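Local coordinates for protein sensory transduction histidine kinase, putative (Borrelia burgdorferi, PDB 5BWJ) that probably senses small molecules associated with tick feeding, this chain being the periplasmic Venus flytrap sensor domain of a membrane-bound hybrid histidine kinase, at residues L12-F16 and D138-E142; Y28-F33 and V49-D53; E84-S90 and V181-N187; L92-N96 and L147-K151; Y122-L126 and I155-C159. All blocks are in the same frame, centred on the assembly; numbering follows the deposited sequence.

Interaction 1: L12-F16 and D138-E142; sequences LVDQF and DNSQE
D14 offers its carboxylate to the first turn of helix 140-148, where S140 grips it with both its backbone N and its hydroxyl. The amide bridges the two oxygens on their syn sides, S140 N lying 3.1 Å from D14 OD1 with an N-H...O angle of 156°. S140 OG donates to D14 OD2 at 2.6 Å, arriving on the opposite face of the carboxylate plane from S140 N. D14 places its group there with CG anti to the backbone N (chi1 -165°), and D14 OD1 also lies 3.3 Å from N139 CB. One water accepts from Q15 NE2 and Q141 N and donates to D14 OD1. A second runs from Q15 NE2, 3.1 Å away, to Q141 OE1. Consistent with the Venus flytrap fold, the contact probably joins the two lobes across the cleft: the loop after strand 6-13 meets a helix N-terminus, whose partial positive charge would probably favour an ionised D14. Behind this first shell, N139 is the helix N-cap, its OD1 accepting from E142 N at 2.8 Å, while its ND2 donates to N54. K22 serves both glutamines, through its backbone N to Q15 OE1 and through its NZ to Q141 OE1. The D14 backbone is tied to I52, and the Q15 side chain rests on T161 and I165 of helix 161-169.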
# COMPACT_ATOMS: atom_id res chain seq x y z
N LEU B 12 -0.58 -16.30 -9.38
CA LEU B 12 -0.11 -15.00 -8.91
C LEU B 12 0.80 -14.37 -9.96
O LEU B 12 1.91 -14.85 -10.21
CB LEU B 12 0.63 -15.14 -7.58
CG LEU B 12 -0.15 -15.88 -6.48
CD1 LEU B 12 0.65 -15.94 -5.19
CD2 LEU B 12 -1.50 -15.23 -6.23
N VAL B 13 0.32 -13.30 -10.59
CA VAL B 13 1.02 -12.69 -11.71
C VAL B 13 1.99 -11.61 -11.24
O VAL B 13 1.62 -10.73 -10.45
CB VAL B 13 0.03 -12.07 -12.72
CG1 VAL B 13 0.77 -11.55 -13.94
CG2 VAL B 13 -1.01 -13.10 -13.13
N ASP B 14 3.23 -11.68 -11.72
CA ASP B 14 4.24 -10.66 -11.46
C ASP B 14 4.47 -10.52 -9.95
O ASP B 14 4.69 -11.52 -9.26
CB ASP B 14 3.81 -9.34 -12.10
CG ASP B 14 4.95 -8.33 -12.20
OD1 ASP B 14 6.13 -8.74 -12.10
OD2 ASP B 14 4.66 -7.13 -12.37
N GLN B 15 4.42 -9.29 -9.44
CA GLN B 15 4.58 -9.05 -8.01
C GLN B 15 3.59 -7.99 -7.56
O GLN B 15 3.18 -7.13 -8.34
CB GLN B 15 6.01 -8.61 -7.68
CG GLN B 15 7.07 -9.61 -8.11
CD GLN B 15 8.46 -9.21 -7.66
OE1 GLN B 15 8.72 -9.07 -6.46
NE2 GLN B 15 9.36 -9.01 -8.62
N PHE B 16 3.21 -8.05 -6.29
CA PHE B 16 2.13 -7.23 -5.75
C PHE B 16 2.33 -7.03 -4.25
O PHE B 16 1.73 -7.72 -3.44
CB PHE B 16 0.77 -7.90 -6.04
CG PHE B 16 -0.43 -7.07 -5.67
CD1 PHE B 16 -1.70 -7.60 -5.80
CD2 PHE B 16 -0.30 -5.76 -5.22
CE1 PHE B 16 -2.82 -6.86 -5.46
CE2 PHE B 16 -1.41 -5.01 -4.89
CZ PHE B 16 -2.67 -5.56 -5.01
N ASP B 138 7.57 -6.74 -19.76
CA ASP B 138 6.72 -7.91 -19.53
C ASP B 138 6.33 -8.03 -18.06
O ASP B 138 5.30 -8.62 -17.73
CB ASP B 138 7.44 -9.19 -19.97
CG ASP B 138 7.64 -9.26 -21.48
OD1 ASP B 138 6.84 -8.64 -22.22
OD2 ASP B 138 8.60 -9.93 -21.92
N ASN B 139 7.15 -7.47 -17.18
CA ASN B 139 6.91 -7.56 -15.74
C ASN B 139 7.65 -6.47 -14.96
O ASN B 139 8.48 -5.75 -15.52
CB ASN B 139 7.32 -8.93 -15.22
CG ASN B 139 8.76 -9.28 -15.55
OD1 ASN B 139 9.69 -8.65 -15.06
ND2 ASN B 139 8.94 -10.29 -16.38
N SER B 140 7.34 -6.36 -13.67
CA SER B 140 7.91 -5.32 -12.83
C SER B 140 9.44 -5.39 -12.78
O SER B 140 10.11 -4.37 -12.86
CB SER B 140 7.35 -5.41 -11.41
OG SER B 140 5.96 -5.15 -11.39
N GLN B 141 9.97 -6.60 -12.64
CA GLN B 141 11.41 -6.79 -12.55
C GLN B 141 12.11 -6.27 -13.81
O GLN B 141 13.11 -5.55 -13.72
CB GLN B 141 11.73 -8.27 -12.34
CG GLN B 141 13.21 -8.57 -12.22
CD GLN B 141 13.45 -9.97 -11.70
OE1 GLN B 141 13.06 -10.30 -10.58
NE2 GLN B 141 14.08 -10.81 -12.51
N GLU B 142 11.59 -6.64 -14.97
CA GLU B 142 12.14 -6.17 -16.23
C GLU B 142 12.02 -4.66 -16.34
O GLU B 142 12.93 -3.98 -16.82
CB GLU B 142 11.43 -6.84 -17.41
CG GLU B 142 11.86 -6.32 -18.78
CD GLU B 142 11.09 -6.97 -19.91
OE1 GLU B 142 10.58 -8.09 -19.71
OE2 GLU B 142 10.99 -6.35 -20.99
O HOH W 1 8.52 -9.09 -11.64
O HOH W 2 12.42 -8.61 -8.52

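Interaction 2: Y28-F33 and V49-D53; sequences YEGLIF and VEHID
An aromatic cluster of Y28, H51 and F33 joins the short strand 28-29 and the start of helix 32-42 to strand 45-52 near the surface of one lobe. Its centre is a face-to-face stack: the Y28 and H51 rings lie 3.5 Å apart between centroids, with planes only 7° from parallel. H51 CD2 sits over the middle of the tyrosine ring, and the nearest pair is H51 NE2 to Y28 CG at 3.2 Å. The two side chains slide past each other in opposite directions; Y28 CG, anti to the carbonyl carbon (chi1 -81°), lays the ring along the imidazole. F33 meets the imidazole rim to rim instead, F33 CZ lying 3.8 Å from H51 NE2. F33 CE1 also packs on V49 CG1, 4.0 Å away, and I32 CG2 covers a face of the phenyl ring. L12 of the adjoining strand touches V49, H51 and F33. E29, which follows Y28 and can bind magnesium, though none is bound to it here, points away from the cluster, and its OE2 accepts from I176 N of the second subunit. With no hydrogen bond across the contact, cohesion comes from dispersion and ring electrostatics; were the imidazole protonated, the tyrosine face would probably help to accommodate its charge.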
# COMPACT_ATOMS: atom_id res chain seq x y z
N TYR B 28 9.09 -16.39 -2.70
CA TYR B 28 8.00 -15.42 -2.63
C TYR B 28 7.51 -15.23 -1.20
O TYR B 28 7.00 -16.16 -0.58
CB TYR B 28 6.84 -15.84 -3.52
CG TYR B 28 7.05 -15.51 -4.98
CD1 TYR B 28 6.74 -14.25 -5.48
CD2 TYR B 28 7.57 -16.45 -5.86
CE1 TYR B 28 6.93 -13.94 -6.81
CE2 TYR B 28 7.76 -16.15 -7.20
CZ TYR B 28 7.44 -14.89 -7.66
OH TYR B 28 7.63 -14.59 -8.99
N GLU B 29 7.68 -14.01 -0.70
CA GLU B 29 7.14 -13.62 0.59
C GLU B 29 5.82 -12.89 0.38
O GLU B 29 5.60 -12.31 -0.68
CB GLU B 29 8.14 -12.73 1.34
CG GLU B 29 7.68 -12.30 2.72
CD GLU B 29 8.74 -12.51 3.77
OE1 GLU B 29 9.93 -12.28 3.49
OE2 GLU B 29 8.38 -12.93 4.89
N GLY B 30 4.94 -12.93 1.38
CA GLY B 30 3.68 -12.22 1.28
C GLY B 30 2.60 -12.77 2.20
O GLY B 30 2.79 -13.81 2.84
N LEU B 31 1.48 -12.07 2.25
CA LEU B 31 0.37 -12.43 3.13
C LEU B 31 -0.80 -13.07 2.38
O LEU B 31 -1.77 -13.49 3.00
CB LEU B 31 -0.11 -11.18 3.89
CG LEU B 31 -0.51 -9.97 3.05
CD1 LEU B 31 -1.97 -10.03 2.65
CD2 LEU B 31 -0.22 -8.68 3.79
N ILE B 32 -0.70 -13.13 1.06
CA ILE B 32 -1.80 -13.67 0.25
C ILE B 32 -2.04 -15.14 0.55
O ILE B 32 -3.17 -15.63 0.48
CB ILE B 32 -1.53 -13.50 -1.27
CG1 ILE B 32 -2.78 -13.83 -2.09
CG2 ILE B 32 -0.38 -14.40 -1.73
CD1 ILE B 32 -3.92 -12.85 -1.91
N PHE B 33 -0.97 -15.85 0.89
CA PHE B 33 -1.04 -17.28 1.15
C PHE B 33 -1.90 -17.55 2.38
O PHE B 33 -2.67 -18.51 2.42
CB PHE B 33 0.36 -17.86 1.33
CG PHE B 33 1.34 -17.38 0.29
CD1 PHE B 33 1.34 -17.92 -0.99
CD2 PHE B 33 2.26 -16.39 0.59
CE1 PHE B 33 2.23 -17.47 -1.94
CE2 PHE B 33 3.15 -15.94 -0.36
CZ PHE B 33 3.14 -16.48 -1.63
N VAL B 49 -1.19 -22.73 -5.50
CA VAL B 49 -0.65 -21.43 -5.85
C VAL B 49 0.52 -21.60 -6.81
O VAL B 49 1.42 -22.41 -6.58
CB VAL B 49 -0.18 -20.65 -4.61
CG1 VAL B 49 0.32 -19.27 -5.00
CG2 VAL B 49 -1.31 -20.54 -3.60
N GLU B 50 0.49 -20.83 -7.90
CA GLU B 50 1.57 -20.85 -8.88
C GLU B 50 1.92 -19.42 -9.29
O GLU B 50 1.05 -18.64 -9.66
CB GLU B 50 1.17 -21.67 -10.11
CG GLU B 50 2.22 -21.68 -11.21
CD GLU B 50 1.82 -22.55 -12.39
OE1 GLU B 50 1.78 -22.02 -13.52
OE2 GLU B 50 1.56 -23.75 -12.18
N HIS B 51 3.21 -19.10 -9.23
CA HIS B 51 3.68 -17.78 -9.63
C HIS B 51 4.06 -17.77 -11.10
O HIS B 51 4.68 -18.70 -11.61
CB HIS B 51 4.88 -17.36 -8.78
CG HIS B 51 4.56 -17.15 -7.34
ND1 HIS B 51 4.58 -18.17 -6.41
CD2 HIS B 51 4.20 -16.03 -6.66
CE1 HIS B 51 4.25 -17.69 -5.23
NE2 HIS B 51 4.02 -16.39 -5.35
N ILE B 52 3.67 -16.70 -11.79
CA ILE B 52 4.12 -16.45 -13.15
C ILE B 52 4.49 -14.98 -13.30
O ILE B 52 3.77 -14.09 -12.84
CB ILE B 52 3.04 -16.83 -14.19
CG1 ILE B 52 1.68 -16.25 -13.80
CG2 ILE B 52 2.94 -18.36 -14.31
CD1 ILE B 52 0.62 -16.38 -14.89
N ASP B 53 5.63 -14.72 -13.93
CA ASP B 53 6.11 -13.36 -14.13
C ASP B 53 5.24 -12.63 -15.15
O ASP B 53 4.79 -11.51 -14.91
CB ASP B 53 7.57 -13.36 -14.59
CG ASP B 53 8.52 -13.82 -13.50
OD1 ASP B 53 8.05 -14.44 -12.52
OD2 ASP B 53 9.73 -13.56 -13.63

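Interaction 3: E84-S90 and V181-N187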
# COMPACT_ATOMS: atom_id res chain seq x y z
N GLU B 84 -12.69 -6.58 -5.70
CA GLU B 84 -11.50 -5.77 -5.47
C GLU B 84 -10.67 -6.35 -4.33
O GLU B 84 -11.20 -6.67 -3.26
CB GLU B 84 -11.89 -4.33 -5.16
CG GLU B 84 -10.73 -3.39 -4.86
CD GLU B 84 -11.19 -1.96 -4.63
OE1 GLU B 84 -12.01 -1.46 -5.43
OE2 GLU B 84 -10.75 -1.35 -3.64
N LEU B 85 -9.37 -6.49 -4.56
CA LEU B 85 -8.47 -7.06 -3.56
C LEU B 85 -7.75 -5.97 -2.78
O LEU B 85 -7.60 -6.06 -1.56
CB LEU B 85 -7.45 -7.98 -4.24
CG LEU B 85 -6.42 -8.65 -3.33
CD1 LEU B 85 -7.08 -9.40 -2.18
CD2 LEU B 85 -5.55 -9.60 -4.15
N ALA B 86 -7.30 -4.94 -3.48
CA ALA B 86 -6.64 -3.80 -2.85
C ALA B 86 -6.55 -2.64 -3.83
O ALA B 86 -6.88 -2.78 -5.01
CB ALA B 86 -5.26 -4.20 -2.35
N ARG B 87 -6.08 -1.50 -3.33
CA ARG B 87 -5.94 -0.30 -4.14
C ARG B 87 -4.48 0.11 -4.24
O ARG B 87 -3.68 -0.15 -3.34
CB ARG B 87 -6.76 0.85 -3.55
CG ARG B 87 -8.23 0.83 -3.93
CD ARG B 87 -8.97 1.99 -3.27
NE ARG B 87 -10.19 2.35 -3.98
CZ ARG B 87 -11.39 1.83 -3.73
NH1 ARG B 87 -12.44 2.24 -4.44
NH2 ARG B 87 -11.56 0.91 -2.79
N SER B 88 -4.14 0.78 -5.34
CA SER B 88 -2.80 1.33 -5.54
C SER B 88 -2.90 2.73 -6.11
O SER B 88 -3.98 3.19 -6.50
CB SER B 88 -1.98 0.43 -6.47
OG SER B 88 -1.83 -0.87 -5.94
N ILE B 89 -1.76 3.42 -6.16
CA ILE B 89 -1.66 4.73 -6.79
C ILE B 89 -0.66 4.64 -7.93
O ILE B 89 0.44 4.12 -7.76
CB ILE B 89 -1.24 5.82 -5.78
CG1 ILE B 89 -2.26 5.90 -4.64
CG2 ILE B 89 -1.10 7.17 -6.49
CD1 ILE B 89 -1.91 6.91 -3.55
N SER B 90 -1.05 5.14 -9.10
CA SER B 90 -0.14 5.17 -10.24
C SER B 90 0.90 6.27 -10.04
O SER B 90 0.56 7.41 -9.75
CB SER B 90 -0.92 5.41 -11.54
OG SER B 90 -1.46 6.72 -11.58
N VAL B 181 -0.15 12.99 -12.26
CA VAL B 181 -0.22 11.70 -12.93
C VAL B 181 -0.75 10.62 -11.99
O VAL B 181 -0.63 9.42 -12.26
CB VAL B 181 1.16 11.26 -13.47
CG1 VAL B 181 1.65 12.23 -14.54
CG2 VAL B 181 2.17 11.16 -12.33
N PHE B 182 -1.34 11.05 -10.88
CA PHE B 182 -1.76 10.14 -9.82
C PHE B 182 -3.20 9.69 -9.99
O PHE B 182 -4.14 10.47 -9.81
CB PHE B 182 -1.57 10.80 -8.45
CG PHE B 182 -0.22 11.40 -8.25
CD1 PHE B 182 0.90 10.60 -8.14
CD2 PHE B 182 -0.06 12.78 -8.18
CE1 PHE B 182 2.16 11.15 -7.95
CE2 PHE B 182 1.19 13.34 -8.00
CZ PHE B 182 2.30 12.52 -7.88
N TYR B 183 -3.37 8.41 -10.33
CA TYR B 183 -4.69 7.79 -10.42
C TYR B 183 -4.86 6.76 -9.31
O TYR B 183 -3.90 6.09 -8.94
CB TYR B 183 -4.88 7.11 -11.78
CG TYR B 183 -4.91 8.05 -12.96
CD1 TYR B 183 -6.12 8.47 -13.50
CD2 TYR B 183 -3.74 8.50 -13.55
CE1 TYR B 183 -6.16 9.32 -14.59
CE2 TYR B 183 -3.77 9.35 -14.64
CZ TYR B 183 -4.98 9.76 -15.16
OH TYR B 183 -5.01 10.61 -16.24
N SER B 184 -6.07 6.64 -8.79
CA SER B 184 -6.39 5.56 -7.86
C SER B 184 -6.69 4.30 -8.67
O SER B 184 -7.65 4.27 -9.44
CB SER B 184 -7.58 5.93 -6.98
OG SER B 184 -7.82 4.91 -6.02
N ILE B 185 -5.86 3.28 -8.49
CA ILE B 185 -5.96 2.05 -9.25
C ILE B 185 -6.53 0.92 -8.40
O ILE B 185 -6.09 0.70 -7.28
CB ILE B 185 -4.59 1.61 -9.80
CG1 ILE B 185 -3.95 2.74 -10.62
CG2 ILE B 185 -4.72 0.34 -10.64
CD1 ILE B 185 -4.75 3.16 -11.84
N LYS B 186 -7.52 0.22 -8.95
CA LYS B 186 -8.13 -0.91 -8.27
C LYS B 186 -7.47 -2.22 -8.72
O LYS B 186 -7.35 -2.48 -9.92
CB LYS B 186 -9.63 -0.96 -8.53
CG LYS B 186 -10.33 0.38 -8.34
CD LYS B 186 -11.83 0.26 -8.57
CE LYS B 186 -12.47 1.63 -8.77
NZ LYS B 186 -12.15 2.57 -7.66
N ASN B 187 -7.04 -3.02 -7.75
CA ASN B 187 -6.50 -4.34 -8.02
C ASN B 187 -7.57 -5.39 -7.75
O ASN B 187 -8.00 -5.55 -6.61
CB ASN B 187 -5.25 -4.60 -7.19
CG ASN B 187 -4.15 -3.58 -7.45
OD1 ASN B 187 -3.48 -3.63 -8.48
ND2 ASN B 187 -3.98 -2.65 -6.52
O HOH W 3 -5.92 4.30 -4.62
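Backbone hydrogen bonds between L85-S90 and Y183-N187 pair two antiparallel strands, whose short axes run 146° apart. S88 and I185 exchange both bonds, S88 N reaching I185 O at 2.8 Å; further along, S90 N donates to Y183 O. At the other end L85 and A86 both donate to N187 O, a classic beta bulge in which L85 N takes the shorter bond, 2.6 Å. Between these bonds, R87 CA and I89 CA make CH...O contacts with I185 O and Y183 O.

Polar side chains extend the pairing. N187 ND2 gives S88 OG a 2.9 Å bond close to its own amide plane, while S88 OG is also bound to D158. S90 OG, swung between its backbone N and carbonyl carbon (chi1 68°), accepts from Y183 N at 2.8 Å and donates to V181 O at 2.9 Å. Y156 OH bonds to both S90 OG and V181 O.

Charged groups occupy the face bearing R87 and K186, which point the same way and bring R87 NH1 within 3.2 Å of K186 NZ. E84 OE2 forms a salt bridge with R87 NH2, and E84 OE1 hovers over a guanidinium face; R87 of the second subunit comes close as well. E84 thus probably offsets part of the positive charge, while the serine and asparagine bonds add side-chain ties to the backbone pairing.

Interaction 4: L92-N96 and L147-K151; sequences LFFKN and LKNDK
F94 and L147 have the nearest CA atoms of the two segments, 7.4 Å apart, where the end of strand 79-94 passes the C-terminus of helix 140-148. The helix stops in a Schellman motif: D150, with positive phi (59°), is the C-prime residue, and its N bonds back to L147 O at 3.0 Å. K95 contributes the largest share of the contact. Its aliphatic chain slides past L147 in the opposite direction, K95 CG touching L147 CG at 3.8 Å, and K95 CD passes 3.2 Å from L147 O. A bend at chi3 (57°) then delivers the ammonium to the helix end. There K95 NZ donates to K148 O at 3.0 Å, from a position 37° above the carbonyl plane and not on a lone pair. The same nitrogen forms a salt bridge with D150 OD1, 3.3 Å away and weak as a hydrogen bond, the two side chains crossing at about a right angle. L147 CD2 also rests against F94 CA, and its side chain reaches on to I155 and L174, whereas K148 sends its own ammonium to L170 O. The lysine thus sets a full positive charge beside backbone carbonyls and a carboxylate at the negative end of a helix dipole, probably a favourable pairing just before the unmodelled residues 97-111.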
# COMPACT_ATOMS: atom_id res chain seq x y z
N LEU B 92 4.72 7.93 -11.57
CA LEU B 92 5.82 8.02 -12.52
C LEU B 92 7.12 8.14 -11.74
O LEU B 92 7.36 9.16 -11.08
CB LEU B 92 5.63 9.21 -13.46
CG LEU B 92 6.57 9.28 -14.66
CD1 LEU B 92 6.28 8.15 -15.64
CD2 LEU B 92 6.46 10.63 -15.35
N PHE B 93 7.95 7.10 -11.79
CA PHE B 93 9.22 7.07 -11.07
C PHE B 93 10.40 7.44 -11.95
O PHE B 93 10.37 7.25 -13.17
CB PHE B 93 9.47 5.67 -10.48
CG PHE B 93 8.61 5.34 -9.30
CD1 PHE B 93 8.85 5.93 -8.07
CD2 PHE B 93 7.59 4.41 -9.40
CE1 PHE B 93 8.07 5.62 -6.97
CE2 PHE B 93 6.81 4.09 -8.31
CZ PHE B 93 7.05 4.69 -7.09
N PHE B 94 11.46 7.95 -11.33
CA PHE B 94 12.74 8.15 -12.01
C PHE B 94 13.88 8.08 -11.00
O PHE B 94 13.65 8.09 -9.79
CB PHE B 94 12.76 9.48 -12.77
CG PHE B 94 12.60 10.69 -11.89
CD1 PHE B 94 11.35 11.16 -11.55
CD2 PHE B 94 13.72 11.37 -11.42
CE1 PHE B 94 11.20 12.27 -10.74
CE2 PHE B 94 13.58 12.48 -10.61
CZ PHE B 94 12.32 12.94 -10.28
N LYS B 95 15.11 8.00 -11.50
CA LYS B 95 16.28 7.82 -10.65
C LYS B 95 16.84 9.14 -10.13
O LYS B 95 16.59 10.20 -10.70
CB LYS B 95 17.37 7.07 -11.42
CG LYS B 95 17.05 5.61 -11.70
CD LYS B 95 17.97 5.02 -12.76
CE LYS B 95 19.44 5.13 -12.37
NZ LYS B 95 20.33 4.50 -13.38
N ASN B 96 17.60 9.05 -9.05
CA ASN B 96 18.29 10.21 -8.47
C ASN B 96 17.31 11.26 -7.96
O ASN B 96 17.62 12.01 -7.04
CB ASN B 96 19.23 10.84 -9.50
N LEU B 147 14.96 0.90 -16.19
CA LEU B 147 15.25 2.21 -15.62
C LEU B 147 16.67 2.25 -15.06
O LEU B 147 17.42 3.18 -15.32
CB LEU B 147 14.25 2.56 -14.51
CG LEU B 147 14.44 3.91 -13.82
CD1 LEU B 147 14.20 5.05 -14.80
CD2 LEU B 147 13.52 4.04 -12.61
N LYS B 148 17.01 1.22 -14.30
CA LYS B 148 18.34 1.10 -13.70
C LYS B 148 19.43 1.15 -14.77
O LYS B 148 20.47 1.78 -14.58
CB LYS B 148 18.45 -0.20 -12.90
CG LYS B 148 19.79 -0.41 -12.19
CD LYS B 148 20.01 0.64 -11.11
CE LYS B 148 21.28 0.36 -10.32
NZ LYS B 148 21.47 1.33 -9.21
N ASN B 149 19.18 0.48 -15.89
CA ASN B 149 20.16 0.40 -16.97
C ASN B 149 19.99 1.51 -18.00
O ASN B 149 20.54 1.44 -19.10
CB ASN B 149 20.06 -0.97 -17.66
CG ASN B 149 20.38 -2.12 -16.72
OD1 ASN B 149 21.18 -1.98 -15.80
ND2 ASN B 149 19.75 -3.26 -16.96
N ASP B 150 19.23 2.54 -17.64
CA ASP B 150 19.07 3.73 -18.47
C ASP B 150 18.51 3.42 -19.85
O ASP B 150 18.79 4.12 -20.82
CB ASP B 150 20.42 4.45 -18.60
CG ASP B 150 20.98 4.90 -17.27
OD1 ASP B 150 20.23 5.53 -16.49
OD2 ASP B 150 22.17 4.62 -17.00
N LYS B 151 17.70 2.37 -19.94
CA LYS B 151 16.99 2.06 -21.18
C LYS B 151 15.79 2.99 -21.32
O LYS B 151 15.38 3.35 -22.42
CB LYS B 151 16.54 0.60 -21.20

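Interaction 5: Y122-L126 and I155-C159; sequences YEDIL and IYGDC
Y156 and Y122 bury the most surface here and meet as an offset edge-to-face pair, the edge of Y122 turned toward the face of Y156. Their centroids are 6.0 Å apart and the planes stand at 87°. Y156, with CG anti to its backbone N (chi1 -168°), extends from strand 154-156 toward helix 121-128. Three groups of that helix meet its side chain: Y122 O lies in the ring plane at the edge, 3.7 Å from Y156 CD2; L126 CD2 makes an off-centre CH-pi contact, 4.2 Å from the centroid; and I125 CG2 touches Y156 OH at 3.6 Å. That hydroxyl is bonded to S90 OG and V181 O, tying the far end of the tyrosine to strand 79-94 and to the loop before strand 184-192.

Y122 instead lies flat against the chain as it turns the corner at G157. G157 CA stands 3.6 Å from the ring centroid, 11° off the normal, a well-centred CH-pi contact made with the backbone. The phenol end continues past D158, and Y122 OH donates to a water at 2.7 Å that in turn donates to D158 OD2. D158 OD2 also bonds S88 OG, while D158 OD1 caps T161 N at the start of helix 161-169.

The helix belongs to the beta-alpha-beta crossover from strand 114-117 to strand 134-137, packed on the sheet that also holds strands 79-94 and 154-156. No direct hydrogen bond crosses the contact; aromatic, CH-pi and apolar contacts hold it, with one bridging water, and outside bonds to the polar tips probably help to hold the rings in place.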
# COMPACT_ATOMS: atom_id res chain seq x y z
N TYR B 122 -2.02 0.72 -16.53
CA TYR B 122 -1.00 1.76 -16.63
C TYR B 122 -0.63 2.02 -18.09
O TYR B 122 -0.33 3.15 -18.46
CB TYR B 122 0.23 1.36 -15.82
CG TYR B 122 -0.09 1.09 -14.36
CD1 TYR B 122 -0.37 2.14 -13.49
CD2 TYR B 122 -0.11 -0.20 -13.86
CE1 TYR B 122 -0.67 1.90 -12.16
CE2 TYR B 122 -0.41 -0.45 -12.53
CZ TYR B 122 -0.68 0.61 -11.69
OH TYR B 122 -0.98 0.38 -10.36
N GLU B 123 -0.65 0.97 -18.91
CA GLU B 123 -0.38 1.14 -20.33
C GLU B 123 -1.47 1.98 -20.98
O GLU B 123 -1.18 2.90 -21.74
CB GLU B 123 -0.28 -0.22 -21.04
CG GLU B 123 0.06 -0.10 -22.52
CD GLU B 123 0.01 -1.42 -23.26
OE1 GLU B 123 -0.31 -2.45 -22.63
OE2 GLU B 123 0.29 -1.44 -24.48
N ASP B 124 -2.72 1.67 -20.66
CA ASP B 124 -3.86 2.40 -21.22
C ASP B 124 -3.79 3.89 -20.89
O ASP B 124 -4.08 4.73 -21.73
CB ASP B 124 -5.18 1.81 -20.71
CG ASP B 124 -5.49 0.46 -21.32
OD1 ASP B 124 -4.91 0.13 -22.38
OD2 ASP B 124 -6.32 -0.27 -20.75
N ILE B 125 -3.40 4.20 -19.65
CA ILE B 125 -3.32 5.59 -19.21
C ILE B 125 -2.35 6.38 -20.09
O ILE B 125 -2.66 7.49 -20.52
CB ILE B 125 -2.88 5.69 -17.73
CG1 ILE B 125 -3.95 5.10 -16.83
CG2 ILE B 125 -2.62 7.14 -17.32
CD1 ILE B 125 -3.50 4.85 -15.40
N LEU B 126 -1.19 5.80 -20.37
CA LEU B 126 -0.18 6.47 -21.18
C LEU B 126 -0.63 6.64 -22.63
O LEU B 126 -0.24 7.59 -23.31
CB LEU B 126 1.15 5.70 -21.14
CG LEU B 126 1.78 5.53 -19.76
CD1 LEU B 126 3.10 4.77 -19.87
CD2 LEU B 126 2.01 6.87 -19.07
N ILE B 155 9.55 5.24 -15.38
CA ILE B 155 8.68 4.07 -15.36
C ILE B 155 7.37 4.45 -14.68
O ILE B 155 7.34 5.28 -13.78
CB ILE B 155 9.33 2.87 -14.64
CG1 ILE B 155 9.70 3.23 -13.20
CG2 ILE B 155 10.56 2.41 -15.42
CD1 ILE B 155 10.28 2.08 -12.39
N TYR B 156 6.29 3.82 -15.13
CA TYR B 156 4.94 4.15 -14.68
C TYR B 156 4.22 2.90 -14.21
O TYR B 156 4.10 1.93 -14.96
CB TYR B 156 4.17 4.83 -15.81
CG TYR B 156 2.87 5.47 -15.39
CD1 TYR B 156 2.85 6.53 -14.50
CD2 TYR B 156 1.66 5.03 -15.91
CE1 TYR B 156 1.66 7.12 -14.12
CE2 TYR B 156 0.46 5.62 -15.54
CZ TYR B 156 0.47 6.66 -14.64
OH TYR B 156 -0.71 7.25 -14.27
N GLY B 157 3.76 2.90 -12.96
CA GLY B 157 3.07 1.74 -12.42
C GLY B 157 2.79 1.80 -10.93
O GLY B 157 2.64 2.88 -10.35
N ASP B 158 2.72 0.62 -10.32
CA ASP B 158 2.33 0.47 -8.93
C ASP B 158 3.28 1.19 -7.97
O ASP B 158 4.50 1.00 -8.04
CB ASP B 158 2.25 -1.01 -8.57
CG ASP B 158 1.70 -1.24 -7.17
OD1 ASP B 158 2.51 -1.30 -6.22
OD2 ASP B 158 0.47 -1.37 -7.03
N CYS B 159 2.72 2.00 -7.08
CA CYS B 159 3.52 2.83 -6.18
C CYS B 159 4.37 2.01 -5.22
O CYS B 159 5.53 2.36 -4.97
CB CYS B 159 2.61 3.77 -5.37
SG CYS B 159 1.38 2.94 -4.31
O HOH W 4 -1.31 -2.11 -9.46

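Interactions 3 and 5, centres about 10 Å apart, share a polar seam: S88 OG meets D158 OD2 at 2.6 Å and S90 OG meets Y156 OH at 2.8 Å. Interaction 4 extends the same lobe, F93 N lying 2.8 Å from I155 O. Interactions 1 and 2 join through neighbouring strands, D14 N being 2.7 Å from I52 O, and helix 140-148 carries 1 at its start and 4 at its end, centres about 17 Å apart. F16 CZ, 3.5 Å from N187 CG, links 1 with 3. The magnesium-site residue E29, ion-free in this chain, lies about 9 Å from Q15 (side chains); a bound magnesium is about 7 Å from the F94 side chain.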